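Local coordinates for ER-derived vesicles protein ERV41 (Saccharomyces cerevisiae, PDB 3ZLC) that travels in COPII-coated vesicles between the endoplasmic reticulum and the Golgi and is needed for efficient transport of a subset of secretory proteins, at residues D33-R46 against I123-K137. Numbering follows the deposited sequence.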
# COMPACT_ATOMS: atom_id res chain seq x y z
N ASP A 33 -0.89 6.97 -15.89
CA ASP A 33 -2.13 7.35 -16.56
C ASP A 33 -3.05 6.14 -16.87
O ASP A 33 -4.21 6.31 -17.23
CB ASP A 33 -1.83 8.17 -17.83
CG ASP A 33 -1.50 9.65 -17.53
OD1 ASP A 33 -1.41 10.04 -16.35
OD2 ASP A 33 -1.31 10.44 -18.47
N TRP A 34 -2.53 4.93 -16.71
CA TRP A 34 -3.37 3.73 -16.85
C TRP A 34 -4.09 3.43 -15.54
O TRP A 34 -5.00 2.60 -15.50
CB TRP A 34 -2.52 2.50 -17.21
CG TRP A 34 -1.85 2.54 -18.56
CD1 TRP A 34 -0.50 2.56 -18.79
CD2 TRP A 34 -2.48 2.56 -19.84
NE1 TRP A 34 -0.26 2.59 -20.14
CE2 TRP A 34 -1.46 2.60 -20.81
CE3 TRP A 34 -3.81 2.56 -20.28
CZ2 TRP A 34 -1.72 2.62 -22.18
CZ3 TRP A 34 -4.07 2.58 -21.63
CH2 TRP A 34 -3.03 2.61 -22.57
N LEU A 35 -3.66 4.07 -14.46
CA LEU A 35 -4.08 3.68 -13.11
C LEU A 35 -5.24 4.51 -12.58
O LEU A 35 -5.36 5.70 -12.89
CB LEU A 35 -2.90 3.79 -12.13
CG LEU A 35 -1.72 2.85 -12.42
CD1 LEU A 35 -0.60 3.02 -11.40
CD2 LEU A 35 -2.19 1.40 -12.50
N GLN A 36 -6.09 3.87 -11.77
CA GLN A 36 -7.06 4.60 -10.97
C GLN A 36 -6.99 4.10 -9.52
O GLN A 36 -6.71 2.92 -9.26
CB GLN A 36 -8.48 4.46 -11.54
CG GLN A 36 -9.10 3.07 -11.36
CD GLN A 36 -10.58 3.06 -11.70
OE1 GLN A 36 -11.34 3.92 -11.25
NE2 GLN A 36 -11.00 2.07 -12.49
N ILE A 37 -7.21 5.01 -8.58
CA ILE A 37 -7.12 4.66 -7.16
C ILE A 37 -8.46 5.02 -6.52
O ILE A 37 -8.89 6.18 -6.62
CB ILE A 37 -5.95 5.38 -6.51
CG1 ILE A 37 -4.64 4.96 -7.20
CG2 ILE A 37 -5.87 5.09 -4.99
CD1 ILE A 37 -3.46 5.68 -6.70
N ASN A 38 -9.12 4.03 -5.92
CA ASN A 38 -10.43 4.23 -5.30
C ASN A 38 -10.41 3.89 -3.81
O ASN A 38 -9.64 3.03 -3.37
CB ASN A 38 -11.49 3.36 -5.98
CG ASN A 38 -11.88 3.87 -7.37
OD1 ASN A 38 -12.79 4.69 -7.52
ND2 ASN A 38 -11.19 3.37 -8.40
N VAL A 39 -11.27 4.56 -3.04
CA VAL A 39 -11.50 4.19 -1.64
C VAL A 39 -12.98 3.86 -1.54
O VAL A 39 -13.84 4.52 -2.15
CB VAL A 39 -11.15 5.33 -0.65
CG1 VAL A 39 -11.66 5.00 0.75
CG2 VAL A 39 -9.66 5.53 -0.58
N ARG A 40 -13.31 2.80 -0.81
CA ARG A 40 -14.71 2.62 -0.45
C ARG A 40 -14.80 2.08 0.95
O ARG A 40 -13.84 1.49 1.46
CB ARG A 40 -15.45 1.74 -1.46
CG ARG A 40 -14.86 0.38 -1.66
CD ARG A 40 -15.96 -0.58 -2.04
NE ARG A 40 -15.49 -1.96 -2.19
CZ ARG A 40 -16.24 -2.97 -2.60
NH1 ARG A 40 -17.51 -2.77 -2.93
NH2 ARG A 40 -15.73 -4.19 -2.70
N ASP A 41 -15.93 2.30 1.61
CA ASP A 41 -16.11 1.76 2.95
C ASP A 41 -17.56 1.38 3.22
O ASP A 41 -18.41 1.48 2.32
CB ASP A 41 -15.54 2.71 4.03
CG ASP A 41 -16.23 4.08 4.07
OD1 ASP A 41 -17.47 4.14 3.95
OD2 ASP A 41 -15.52 5.09 4.24
N GLN A 42 -17.84 0.94 4.44
CA GLN A 42 -19.19 0.54 4.80
C GLN A 42 -20.21 1.64 4.50
O GLN A 42 -21.31 1.37 4.03
CB GLN A 42 -19.24 0.19 6.29
CG GLN A 42 -18.00 -0.52 6.77
CD GLN A 42 -18.31 -1.56 7.82
OE1 GLN A 42 -18.17 -2.76 7.58
NE2 GLN A 42 -18.74 -1.12 8.99
N THR A 43 -19.81 2.88 4.75
CA THR A 43 -20.72 4.02 4.64
C THR A 43 -20.91 4.49 3.20
O THR A 43 -21.98 4.97 2.84
CB THR A 43 -20.23 5.21 5.50
OG1 THR A 43 -19.04 5.77 4.92
CG2 THR A 43 -19.93 4.76 6.93
N MET A 44 -19.87 4.38 2.37
CA MET A 44 -19.94 4.96 1.04
C MET A 44 -19.58 4.05 -0.14
O MET A 44 -18.85 3.06 0.00
CB MET A 44 -19.13 6.26 0.95
CG MET A 44 -17.77 6.23 1.63
SD MET A 44 -16.58 7.36 0.89
CE MET A 44 -15.61 6.18 -0.06
N ASP A 45 -20.11 4.42 -1.30
CA ASP A 45 -19.76 3.82 -2.57
C ASP A 45 -18.35 4.28 -2.94
O ASP A 45 -17.80 5.18 -2.30
CB ASP A 45 -20.75 4.28 -3.64
CG ASP A 45 -20.92 3.26 -4.75
OD1 ASP A 45 -21.15 2.07 -4.43
OD2 ASP A 45 -20.83 3.66 -5.93
N ARG A 46 -17.76 3.65 -3.96
CA ARG A 46 -16.42 4.02 -4.42
C ARG A 46 -16.23 5.51 -4.64
O ARG A 46 -16.99 6.15 -5.38
CB ARG A 46 -16.07 3.28 -5.71
CG ARG A 46 -15.99 1.79 -5.54
CD ARG A 46 -14.76 1.21 -6.22
NE ARG A 46 -15.10 0.01 -6.99
CZ ARG A 46 -15.46 -1.15 -6.44
NH1 ARG A 46 -15.54 -1.28 -5.13
NH2 ARG A 46 -15.76 -2.18 -7.22
N ILE A 123 -4.23 9.96 2.70
CA ILE A 123 -5.66 10.02 2.41
C ILE A 123 -6.49 9.91 3.69
O ILE A 123 -6.43 8.90 4.38
CB ILE A 123 -6.11 8.87 1.49
CG1 ILE A 123 -5.21 8.78 0.26
CG2 ILE A 123 -7.58 9.04 1.08
CD1 ILE A 123 -5.46 7.53 -0.60
N PRO A 124 -7.30 10.95 4.00
CA PRO A 124 -8.22 10.84 5.13
C PRO A 124 -9.40 9.93 4.78
O PRO A 124 -10.08 10.16 3.79
CB PRO A 124 -8.71 12.29 5.34
CG PRO A 124 -8.61 12.92 4.00
CD PRO A 124 -7.42 12.25 3.31
N VAL A 125 -9.62 8.90 5.58
CA VAL A 125 -10.76 8.03 5.35
C VAL A 125 -11.56 7.91 6.65
O VAL A 125 -11.05 8.19 7.74
CB VAL A 125 -10.32 6.62 4.85
CG1 VAL A 125 -9.53 6.73 3.56
CG2 VAL A 125 -9.48 5.90 5.92
N ASN A 126 -12.82 7.51 6.53
CA ASN A 126 -13.59 7.23 7.74
C ASN A 126 -12.92 6.06 8.42
O ASN A 126 -12.45 5.14 7.74
CB ASN A 126 -15.04 6.90 7.40
CG ASN A 126 -15.78 8.07 6.77
OD1 ASN A 126 -15.68 9.20 7.24
ND2 ASN A 126 -16.52 7.80 5.70
N ARG A 127 -12.85 6.09 9.75
CA ARG A 127 -12.21 5.02 10.51
C ARG A 127 -13.21 3.88 10.70
O ARG A 127 -13.68 3.61 11.82
CB ARG A 127 -11.68 5.54 11.86
CG ARG A 127 -10.68 4.61 12.57
CD ARG A 127 -10.23 5.13 13.95
NE ARG A 127 -9.47 4.09 14.65
CZ ARG A 127 -8.15 3.96 14.62
NH1 ARG A 127 -7.40 4.84 13.93
NH2 ARG A 127 -7.57 2.96 15.26
N VAL A 128 -13.56 3.24 9.58
CA VAL A 128 -14.47 2.09 9.58
C VAL A 128 -13.89 1.07 8.60
O VAL A 128 -12.96 1.37 7.86
CB VAL A 128 -15.91 2.46 9.14
CG1 VAL A 128 -16.57 3.38 10.16
CG2 VAL A 128 -15.91 3.11 7.76
N SER A 129 -14.44 -0.14 8.58
CA SER A 129 -14.00 -1.15 7.63
C SER A 129 -14.08 -0.61 6.19
O SER A 129 -15.12 -0.12 5.76
CB SER A 129 -14.84 -2.42 7.76
OG SER A 129 -14.40 -3.40 6.84
N GLY A 130 -12.98 -0.66 5.46
CA GLY A 130 -12.99 -0.15 4.09
C GLY A 130 -11.88 -0.75 3.27
O GLY A 130 -11.22 -1.70 3.70
N GLU A 131 -11.65 -0.19 2.09
CA GLU A 131 -10.65 -0.76 1.19
C GLU A 131 -10.09 0.32 0.26
O GLU A 131 -10.83 1.16 -0.24
CB GLU A 131 -11.31 -1.92 0.42
CG GLU A 131 -10.62 -2.39 -0.84
CD GLU A 131 -11.41 -3.48 -1.54
OE1 GLU A 131 -12.49 -3.85 -1.04
OE2 GLU A 131 -10.96 -3.96 -2.59
N LEU A 132 -8.77 0.31 0.07
CA LEU A 132 -8.11 1.18 -0.90
C LEU A 132 -7.70 0.32 -2.09
O LEU A 132 -7.04 -0.71 -1.89
CB LEU A 132 -6.87 1.79 -0.27
CG LEU A 132 -5.96 2.60 -1.19
CD1 LEU A 132 -6.63 3.89 -1.56
CD2 LEU A 132 -4.65 2.87 -0.47
N GLN A 133 -8.07 0.73 -3.30
CA GLN A 133 -7.88 -0.08 -4.50
C GLN A 133 -7.03 0.65 -5.55
O GLN A 133 -7.34 1.79 -5.93
CB GLN A 133 -9.26 -0.42 -5.13
CG GLN A 133 -10.28 -1.02 -4.15
CD GLN A 133 -11.61 -1.35 -4.83
OE1 GLN A 133 -12.00 -0.69 -5.79
NE2 GLN A 133 -12.29 -2.37 -4.33
N ILE A 134 -5.98 -0.02 -6.01
CA ILE A 134 -5.21 0.46 -7.16
C ILE A 134 -5.43 -0.50 -8.34
O ILE A 134 -4.95 -1.64 -8.30
CB ILE A 134 -3.71 0.48 -6.83
CG1 ILE A 134 -3.44 1.33 -5.58
CG2 ILE A 134 -2.89 0.97 -8.02
CD1 ILE A 134 -1.99 1.30 -5.12
N THR A 135 -6.15 -0.06 -9.37
CA THR A 135 -6.45 -0.89 -10.53
C THR A 135 -6.26 -0.14 -11.85
O THR A 135 -5.87 1.04 -11.86
CB THR A 135 -7.91 -1.44 -10.50
OG1 THR A 135 -8.83 -0.35 -10.66
CG2 THR A 135 -8.21 -2.16 -9.20
N ALA A 136 -6.51 -0.83 -12.96
CA ALA A 136 -6.45 -0.18 -14.28
C ALA A 136 -7.70 0.66 -14.49
O ALA A 136 -8.77 0.31 -14.00
CB ALA A 136 -6.34 -1.21 -15.37
N LYS A 137 -7.57 1.78 -15.21
CA LYS A 137 -8.74 2.55 -15.62
C LYS A 137 -9.56 1.69 -16.56
O LYS A 137 -9.01 1.02 -17.44
CB LYS A 137 -8.34 3.84 -16.35
CG LYS A 137 -7.91 4.98 -15.44
CD LYS A 137 -7.41 6.14 -16.29
CE LYS A 137 -6.82 7.25 -15.42
NZ LYS A 137 -6.25 8.33 -16.29
O HOH W 1 -6.51 1.64 -17.73
O HOH W 2 -9.20 1.31 -8.48
O HOH W 3 -12.81 3.90 5.35
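With CG of Gln36 set between its backbone N and carbonyl carbon (chi1 71°) and the chain extended beyond, the side chain runs over Thr135 and hands NE2 to the backbone O of Ala136 at 3.2 Å, the acceptor close to the amide plane. The other end of that amide, Gln36 OE1, takes a bond from Asn38 ND2, which arrives from above the carbonyl plane. A water ties Asn38 ND2, Thr135 OG1 and the backbone O of Gln36 together. Farther along, Arg40 and Glu131 lie side by side as a long salt bridge, NH2 to OE1 3.7 Å, their planes 60° apart. Gln133 NE2 reaches Glu131 OE2 at 2.7 Å, from above the carboxylate plane.

All this decorates an antiparallel strand pair, 35-41 against 130-136, inside a mixed sheet of the lumenal domain; 47-48 flanks one side and 233-240 the other. Backbone bonds run in reciprocal pairs at Gln36–Thr135, Asn38–Gln133 and Arg40–Glu131. On the opposite face the middle of the pair is aliphatic: Leu132 CD1 touches both Val39 CG2 (3.6 Å) and Ile37 CG2 (3.7 Å), while Ile37 and Ile134 point the same way. Strand 117-126, from the second sheet, packs against this face, bringing Val125 CG1 to 3.9 Å from Val39 CG1, so the two sheets meet here face to face through aliphatic side chains.

Asp41 closes one end. Its OD1 accepts a hydrogen bond from the backbone N of Met44, an Asx motif, and its OD2 is met on the syn side by Asn126 ND2 at 3.2 Å, with a water linking OD2 to the backbone O of Asn126. At the far end the extended Lys137 chain lies along the 33-35 backbone, and NZ bonds Asp33 O at 3.0 Å.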